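Local coordinates for protein lipoxygenase (Cyanothece sp., PDB 5EK8) that probably catalyses, as a 9R-lipoxygenase with a bound non-heme iron, the insertion of molecular oxygen into polyunsaturated fatty acids, at residues Ile100-Glu105 with Asp111-Glu116; Ser169-Ile174 with Gly423-Cys428; Ile234-Asp237 with Gly242-Arg245. All blocks are in the same frame, centred on the assembly; numbering follows the deposited sequence.

Interaction 1: Ile100-Glu105 with Asp111-Glu116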
loop_
_atom_site.group_PDB
_atom_site.type_symbol
_atom_site.label_atom_id
_atom_site.label_comp_id
_atom_site.label_asym_id
_atom_site.label_seq_id
_atom_site.Cartn_x
_atom_site.Cartn_y
_atom_site.Cartn_z
ATOM N N ILE A 100 33.208 18.806 5.004
ATOM C CA ILE A 100 32.454 19.971 5.471
ATOM C C ILE A 100 33.346 21.117 5.939
ATOM O O ILE A 100 34.249 20.918 6.744
ATOM C CB ILE A 100 31.525 19.608 6.653
ATOM C CG1 ILE A 100 30.720 18.340 6.360
ATOM C CG2 ILE A 100 30.606 20.777 6.993
ATOM C CD1 ILE A 100 29.630 18.521 5.342
ATOM N N TYR A 101 33.084 22.321 5.450
ATOM C CA TYR A 101 33.746 23.501 5.988
ATOM C C TYR A 101 32.871 24.143 7.059
ATOM O O TYR A 101 31.762 24.599 6.772
ATOM C CB TYR A 101 34.064 24.502 4.878
ATOM C CG TYR A 101 35.124 24.015 3.916
ATOM C CD1 TYR A 101 36.474 24.219 4.181
ATOM C CD2 TYR A 101 34.777 23.344 2.750
ATOM C CE1 TYR A 101 37.452 23.770 3.308
ATOM C CE2 TYR A 101 35.747 22.892 1.871
ATOM C CZ TYR A 101 37.084 23.109 2.155
ATOM O OH TYR A 101 38.051 22.664 1.284
ATOM N N TYR A 102 33.362 24.163 8.295
ATOM C CA TYR A 102 32.611 24.780 9.386
ATOM C C TYR A 102 33.424 25.845 10.113
ATOM O O TYR A 102 34.654 25.812 10.117
ATOM C CB TYR A 102 32.122 23.715 10.376
ATOM C CG TYR A 102 33.184 23.112 11.276
ATOM C CD1 TYR A 102 33.414 23.620 12.550
ATOM C CD2 TYR A 102 33.933 22.016 10.864
ATOM C CE1 TYR A 102 34.369 23.069 13.379
ATOM C CE2 TYR A 102 34.894 21.454 11.690
ATOM C CZ TYR A 102 35.106 21.988 12.946
ATOM O OH TYR A 102 36.056 21.441 13.777
ATOM N N ASP A 103 32.719 26.795 10.721
ATOM C CA ASP A 103 33.349 27.893 11.442
ATOM C C ASP A 103 33.216 27.692 12.948
ATOM O O ASP A 103 32.106 27.632 13.469
ATOM C CB ASP A 103 32.728 29.228 11.016
ATOM C CG ASP A 103 33.321 30.418 11.749
ATOM O OD1 ASP A 103 34.368 30.269 12.415
ATOM O OD2 ASP A 103 32.742 31.518 11.647
ATOM N N PRO A 104 34.355 27.582 13.650
ATOM C CA PRO A 104 34.334 27.427 15.107
ATOM C C PRO A 104 33.803 28.664 15.825
ATOM O O PRO A 104 33.332 28.546 16.946
ATOM C CB PRO A 104 35.808 27.190 15.458
ATOM C CG PRO A 104 36.436 26.712 14.192
ATOM C CD PRO A 104 35.716 27.447 13.104
ATOM N N GLU A 105 33.868 29.826 15.183
ATOM C CA GLU A 105 33.539 31.086 15.848
ATOM C C GLU A 105 32.055 31.262 16.159
ATOM O O GLU A 105 31.693 32.111 16.975
ATOM C CB GLU A 105 34.022 32.266 15.006
ATOM C CG GLU A 105 35.529 32.345 14.869
ATOM C CD GLU A 105 35.969 33.483 13.971
ATOM O OE1 GLU A 105 35.301 34.540 13.971
ATOM O OE2 GLU A 105 36.982 33.319 13.259
ATOM N N ASP A 111 35.703 28.307 23.761
ATOM C CA ASP A 111 36.965 28.490 23.062
ATOM C C ASP A 111 37.111 27.529 21.893
ATOM O O ASP A 111 37.818 27.819 20.927
ATOM C CB ASP A 111 38.132 28.304 24.030
ATOM C CG ASP A 111 37.952 29.089 25.315
ATOM O OD1 ASP A 111 37.442 30.230 25.259
ATOM O OD2 ASP A 111 38.317 28.561 26.386
ATOM N N ALA A 112 36.445 26.382 21.993
ATOM C CA ALA A 112 36.519 25.358 20.959
ATOM C C ALA A 112 35.214 24.582 20.869
ATOM O O ALA A 112 34.624 24.230 21.891
ATOM C CB ALA A 112 37.681 24.411 21.229
ATOM N N PRO A 113 34.754 24.316 19.641
ATOM C CA PRO A 113 33.517 23.552 19.453
ATOM C C PRO A 113 33.605 22.086 19.894
ATOM O O PRO A 113 34.644 21.442 19.739
ATOM C CB PRO A 113 33.268 23.651 17.941
ATOM C CG PRO A 113 34.583 24.037 17.347
ATOM C CD PRO A 113 35.268 24.868 18.376
ATOM N N ASP A 114 32.510 21.588 20.463
ATOM C CA ASP A 114 32.332 20.166 20.739
ATOM C C ASP A 114 31.404 19.603 19.673
ATOM O O ASP A 114 30.189 19.784 19.735
ATOM C CB ASP A 114 31.762 19.940 22.142
ATOM C CG ASP A 114 32.635 20.540 23.230
ATOM O OD1 ASP A 114 33.865 20.628 23.022
ATOM O OD2 ASP A 114 32.094 20.924 24.292
ATOM N N LEU A 115 31.987 18.915 18.695
ATOM C CA LEU A 115 31.304 18.647 17.432
ATOM C C LEU A 115 30.149 17.654 17.499
ATOM O O LEU A 115 30.109 16.758 18.343
ATOM C CB LEU A 115 32.319 18.171 16.393
ATOM C CG LEU A 115 33.259 19.275 15.908
ATOM C CD1 LEU A 115 34.194 18.760 14.829
ATOM C CD2 LEU A 115 32.462 20.473 15.407
ATOM N N GLU A 116 29.209 17.855 16.581
ATOM C CA GLU A 116 28.019 17.035 16.423
ATOM C C GLU A 116 27.615 17.072 14.957
ATOM O O GLU A 116 27.432 18.143 14.384
ATOM C CB GLU A 116 26.879 17.539 17.310
ATOM C CG GLU A 116 25.492 17.129 16.833
ATOM C CD GLU A 116 24.377 17.652 17.734
ATOM O OE1 GLU A 116 23.547 18.458 17.259
ATOM O OE2 GLU A 116 24.328 17.251 18.918
#
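Tyr-102, at the end of strand 97-102, packs its ring against Pro-113 and Leu-115. Its CG stands between the backbone N and the carbonyl carbon (chi1 74°), which turns the ring inward from the edge strand of one sheet. The two side chains Tyr-102 and Leu-115 come from opposite directions: CD2 of Leu-115 lies 4.2 Å from the ring centroid in an off-centre CH-pi contact, while CD1 of Leu-115 lies 3.4 Å from OH of Tyr-102. Pro-113 instead meets the ring at its edge, CG to CE1 of Tyr-102 being 4.1 Å. Leu-87 and Val-75 of the facing sheet also pack on Tyr-102. A glycine in place of Tyr-102 would probably leave Leu-115 without its aromatic partner and open a gap beside Pro-113. Asp-103 then turns the chain: its OD1 accepts from N of Glu-105 (2.8 Å), an Asx turn in which the donor comes from above the carboxylate plane, while OD2 pairs with Lys-47. Pro-104, whose rigid ring suits a turn, sets CB 3.8 Å from CD of Pro-113. Apolar packing of this kind between facing sheets characterises a beta sandwich, consistent with the PLAT-type domain of lipoxygenases.

Interaction 2: Ser169-Ile174 with Gly423-Cys428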
loop_
_atom_site.group_PDB
_atom_site.type_symbol
_atom_site.label_atom_id
_atom_site.label_comp_id
_atom_site.label_asym_id
_atom_site.label_seq_id
_atom_site.Cartn_x
_atom_site.Cartn_y
_atom_site.Cartn_z
ATOM N N SER A 169 11.022 -9.670 8.088
ATOM C CA SER A 169 9.897 -9.787 7.170
ATOM C C SER A 169 10.256 -10.621 5.955
ATOM O O SER A 169 11.384 -10.566 5.468
ATOM C CB SER A 169 9.418 -8.407 6.716
ATOM O OG SER A 169 8.400 -8.525 5.735
ATOM N N PRO A 170 9.288 -11.405 5.463
ATOM C CA PRO A 170 9.415 -12.094 4.175
ATOM C C PRO A 170 9.336 -11.104 3.015
ATOM O O PRO A 170 9.488 -11.481 1.854
ATOM C CB PRO A 170 8.219 -13.050 4.167
ATOM C CG PRO A 170 7.222 -12.421 5.096
ATOM C CD PRO A 170 8.039 -11.760 6.164
ATOM N N PHE A 171 9.088 -9.839 3.342
ATOM C CA PHE A 171 8.949 -8.795 2.339
ATOM C C PHE A 171 9.974 -7.695 2.556
ATOM O O PHE A 171 10.521 -7.543 3.648
ATOM C CB PHE A 171 7.540 -8.204 2.371
ATOM C CG PHE A 171 6.444 -9.232 2.333
ATOM C CD1 PHE A 171 6.287 -10.055 1.228
ATOM C CD2 PHE A 171 5.560 -9.365 3.394
ATOM C CE1 PHE A 171 5.273 -10.996 1.184
ATOM C CE2 PHE A 171 4.542 -10.304 3.357
ATOM C CZ PHE A 171 4.397 -11.121 2.249
ATOM N N ALA A 172 10.242 -6.932 1.506
ATOM C CA ALA A 172 11.074 -5.749 1.642
ATOM C C ALA A 172 10.271 -4.623 2.292
ATOM O O ALA A 172 9.431 -3.986 1.652
ATOM C CB ALA A 172 11.608 -5.320 0.304
ATOM N N ARG A 173 10.526 -4.402 3.578
ATOM C CA ARG A 173 9.812 -3.402 4.363
ATOM C C ARG A 173 10.791 -2.615 5.226
ATOM O O ARG A 173 11.915 -3.062 5.472
ATOM C CB ARG A 173 8.752 -4.062 5.246
ATOM C CG ARG A 173 7.783 -4.962 4.502
ATOM C CD ARG A 173 6.634 -5.365 5.401
ATOM N NE ARG A 173 6.003 -4.178 5.965
ATOM C CZ ARG A 173 5.048 -4.194 6.886
ATOM N NH1 ARG A 173 4.598 -5.349 7.362
ATOM N NH2 ARG A 173 4.555 -3.051 7.334
ATOM N N ILE A 174 10.364 -1.444 5.687
ATOM C CA ILE A 174 11.194 -0.647 6.581
ATOM C C ILE A 174 11.179 -1.273 7.970
ATOM O O ILE A 174 10.209 -1.927 8.356
ATOM C CB ILE A 174 10.715 0.821 6.649
ATOM C CG1 ILE A 174 11.788 1.702 7.293
ATOM C CG2 ILE A 174 9.390 0.929 7.393
ATOM C CD1 ILE A 174 11.470 3.178 7.264
ATOM N N GLY A 423 -2.106 -19.229 6.521
ATOM C CA GLY A 423 -2.748 -19.336 5.221
ATOM C C GLY A 423 -2.759 -18.018 4.469
ATOM O O GLY A 423 -2.309 -17.928 3.319
ATOM N N PHE A 424 -3.284 -16.991 5.127
ATOM C CA PHE A 424 -3.341 -15.647 4.567
ATOM C C PHE A 424 -1.949 -15.159 4.148
ATOM O O PHE A 424 -1.736 -14.652 3.024
ATOM C CB PHE A 424 -3.959 -14.684 5.588
ATOM C CG PHE A 424 -3.860 -13.246 5.189
ATOM C CD1 PHE A 424 -4.805 -12.683 4.349
ATOM C CD2 PHE A 424 -2.805 -12.463 5.631
ATOM C CE1 PHE A 424 -4.705 -11.367 3.967
ATOM C CE2 PHE A 424 -2.699 -11.154 5.249
ATOM C CZ PHE A 424 -3.650 -10.599 4.418
ATOM N N LEU A 425 -1.008 -15.314 5.074
ATOM C CA LEU A 425 0.386 -14.984 4.818
ATOM C C LEU A 425 0.885 -15.716 3.584
ATOM O O LEU A 425 1.531 -15.127 2.724
ATOM C CB LEU A 425 1.262 -15.338 6.016
ATOM C CG LEU A 425 2.717 -14.901 5.866
ATOM C CD1 LEU A 425 2.795 -13.382 5.769
ATOM C CD2 LEU A 425 3.564 -15.442 7.023
ATOM N N GLN A 426 0.560 -17.000 3.493
ATOM C CA GLN A 426 1.020 -17.803 2.372
ATOM C C GLN A 426 0.476 -17.275 1.049
ATOM O O GLN A 426 1.192 -17.277 0.048
ATOM C CB GLN A 426 0.628 -19.262 2.552
ATOM C CG GLN A 426 1.100 -20.160 1.431
ATOM C CD GLN A 426 0.644 -21.579 1.631
ATOM O OE1 GLN A 426 0.740 -22.119 2.734
ATOM N NE2 GLN A 426 0.121 -22.192 0.573
ATOM N N MET A 427 -0.776 -16.816 1.045
ATOM C CA MET A 427 -1.322 -16.177 -0.153
ATOM C C MET A 427 -0.433 -15.006 -0.537
ATOM O O MET A 427 -0.013 -14.855 -1.707
ATOM C CB MET A 427 -2.757 -15.688 0.068
ATOM C CG MET A 427 -3.788 -16.781 0.292
ATOM S SD MET A 427 -5.450 -16.111 0.528
ATOM C CE MET A 427 -5.785 -15.447 -1.102
ATOM N N CYS A 428 -0.124 -14.195 0.471
ATOM C CA CYS A 428 0.645 -12.979 0.232
ATOM C C CYS A 428 2.037 -13.247 -0.326
ATOM O O CYS A 428 2.405 -12.706 -1.372
ATOM C CB CYS A 428 0.747 -12.169 1.518
ATOM S SG CYS A 428 -0.838 -11.509 2.054
#
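Phe-171 reaches from an irregular segment of chain to Leu-425 and Cys-428 on helix 421-432, within the helical body characteristic of the lipoxygenase catalytic domain. Its CG sits beside the backbone N and anti to the carbonyl carbon, a rotation (chi1 -50°) that lets the far end of the ring reach the helix. At the base, CB packs 3.9 Å from CG of Arg-173. Further out, one face of the ring is covered by Pro-170, whose CG stands 3.8 Å above the plane toward the rim. CE2 comes to 4.3 Å from CD1 of Leu-425, a branch that swings nearer than the direction of its CB would suggest. At the tip, CZ touches CB of Cys-428 at 3.9 Å. Both helix residues approach the ring obliquely. A long flat side chain suits this position because it spans the distance between two backbones that do not meet, and the small Cys-428 lets the tip of the Phe-171 ring come close to the helix. Val-365, next in sequence to the iron ligand His-364, also packs on Phe-171, and the side chain of Cys-428 is about 9 Å from that of His-364 and about 13 Å from the iron, so the contact lies near the metal site. The segment is bent by an ST turn, in which N of Phe-171 donates to OG of Ser-169 over 2.8 Å.

Interaction 3: Ile234-Asp237 with Gly242-Arg245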
loop_
_atom_site.group_PDB
_atom_site.type_symbol
_atom_site.label_atom_id
_atom_site.label_comp_id
_atom_site.label_asym_id
_atom_site.label_seq_id
_atom_site.Cartn_x
_atom_site.Cartn_y
_atom_site.Cartn_z
ATOM N N ILE A 234 -26.944 -1.383 -0.464
ATOM C CA ILE A 234 -28.141 -1.073 0.311
ATOM C C ILE A 234 -28.954 0.031 -0.366
ATOM O O ILE A 234 -30.155 -0.123 -0.565
ATOM C CB ILE A 234 -27.795 -0.655 1.756
ATOM C CG1 ILE A 234 -27.280 -1.864 2.541
ATOM C CG2 ILE A 234 -29.018 -0.065 2.448
ATOM C CD1 ILE A 234 -26.719 -1.523 3.903
ATOM N N ASN A 235 -28.292 1.125 -0.736
ATOM C CA ASN A 235 -28.943 2.233 -1.437
ATOM C C ASN A 235 -29.610 1.778 -2.734
ATOM O O ASN A 235 -30.782 2.091 -3.000
ATOM C CB ASN A 235 -27.934 3.344 -1.748
ATOM C CG ASN A 235 -27.349 3.980 -0.499
ATOM O OD1 ASN A 235 -27.972 3.988 0.559
ATOM N ND2 ASN A 235 -26.143 4.523 -0.623
ATOM N N LEU A 236 -28.847 1.044 -3.540
ATOM C CA LEU A 236 -29.350 0.525 -4.805
ATOM C C LEU A 236 -30.614 -0.296 -4.594
ATOM O O LEU A 236 -31.618 -0.085 -5.274
ATOM C CB LEU A 236 -28.287 -0.324 -5.507
ATOM C CG LEU A 236 -27.125 0.427 -6.147
ATOM C CD1 LEU A 236 -26.157 -0.564 -6.775
ATOM C CD2 LEU A 236 -27.638 1.421 -7.176
ATOM N N ASP A 237 -30.562 -1.222 -3.642
ATOM C CA ASP A 237 -31.714 -2.065 -3.342
ATOM C C ASP A 237 -32.846 -1.275 -2.683
ATOM O O ASP A 237 -33.980 -1.746 -2.619
ATOM C CB ASP A 237 -31.298 -3.241 -2.453
ATOM C CG ASP A 237 -30.643 -4.359 -3.243
ATOM O OD1 ASP A 237 -30.540 -5.491 -2.716
ATOM O OD2 ASP A 237 -30.247 -4.102 -4.400
ATOM N N GLY A 242 -33.803 -5.721 -4.678
ATOM C CA GLY A 242 -33.139 -6.920 -5.156
ATOM C C GLY A 242 -32.261 -6.755 -6.382
ATOM O O GLY A 242 -31.868 -7.751 -6.995
ATOM N N TYR A 243 -31.948 -5.515 -6.750
ATOM C CA TYR A 243 -31.140 -5.285 -7.943
ATOM C C TYR A 243 -29.731 -5.856 -7.777
ATOM O O TYR A 243 -29.196 -6.483 -8.692
ATOM C CB TYR A 243 -31.057 -3.791 -8.295
ATOM C CG TYR A 243 -30.028 -3.528 -9.374
ATOM C CD1 TYR A 243 -30.091 -4.203 -10.587
ATOM C CD2 TYR A 243 -28.977 -2.640 -9.173
ATOM C CE1 TYR A 243 -29.144 -4.003 -11.576
ATOM C CE2 TYR A 243 -28.023 -2.425 -10.163
ATOM C CZ TYR A 243 -28.111 -3.112 -11.365
ATOM O OH TYR A 243 -27.173 -2.921 -12.362
ATOM N N THR A 244 -29.130 -5.651 -6.609
ATOM C CA THR A 244 -27.748 -6.068 -6.411
ATOM C C THR A 244 -27.592 -7.582 -6.299
ATOM O O THR A 244 -26.477 -8.090 -6.375
ATOM C CB THR A 244 -27.118 -5.412 -5.159
ATOM O OG1 THR A 244 -27.797 -5.848 -3.973
ATOM C CG2 THR A 244 -27.176 -3.897 -5.269
ATOM N N ARG A 245 -28.697 -8.304 -6.129
ATOM C CA ARG A 245 -28.634 -9.767 -6.091
ATOM C C ARG A 245 -28.817 -10.379 -7.490
ATOM O O ARG A 245 -28.711 -11.594 -7.660
ATOM C CB ARG A 245 -29.685 -10.340 -5.134
ATOM C CG ARG A 245 -29.770 -9.659 -3.778
ATOM C CD ARG A 245 -28.487 -9.743 -2.973
ATOM N NE ARG A 245 -28.080 -8.418 -2.499
ATOM C CZ ARG A 245 -28.210 -7.975 -1.249
ATOM N NH1 ARG A 245 -28.733 -8.747 -0.312
ATOM N NH2 ARG A 245 -27.807 -6.751 -0.933
#
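Asp-237 and Thr-244 form the tight part of a helix-loop-helix connection, where the end of helix 232-239 is tied to the loop leading into helix 247-256. OD2 of Asp-237 accepts from N of Thr-244 through its syn lone pair, at 2.9 Å and nearly straight (167°). OG1 of Thr-244, set between backbone N and carbonyl carbon (chi1 64°), which brings hydroxyl and backbone N-H to the same carboxylate, lies 3.0 Å from both OD1 and OD2 of Asp-237; both bonds are weak, and one proton cannot fully serve the two. Threonine suits the place because its other branch, CG2, packs against CB of Leu-236 at 3.7 Å. Arg-245 adds charge more than direction: OD1 of Asp-237 rests over one face of the guanidinium, 3.5 Å from NH2, a salt bridge of charges alone. The arginine's strongest partner is Glu-599, at NH1, and NH2 also pairs with Glu-583. The outer side is looser. Exposed Gly-242 has a positive phi, which glycine adopts easily, and the ring edge of Tyr-243 meets Leu-236, whose CD1 is 4.2 Å from CD2 of Tyr-243. NE of Arg-245 donates to OG1 of Thr-244 over 3.0 Å, tilted 19° from the guanidinium plane.

The three contacts share no helix or strand and touch nowhere. Along the chain interaction 1 closes first, within the beta sandwich; interaction 2 then opens, and the 248 residues between its two segments include interaction 3. Centres of interactions 1 and 2 lie about 47 Å apart, and those of 2 and 3 about 36 Å. Interactions 1 and 3, about 72 Å apart between centres, fall on opposite sides of the chain's centre. Interaction 2 thus occupies the middle, near the iron ligands of helix 337-377, while 234-237 with 242-245 closes a local turn near the far surface. The two contacts at the ends join residues close in sequence, whereas interaction 2 brings distant parts of the chain together near the iron site.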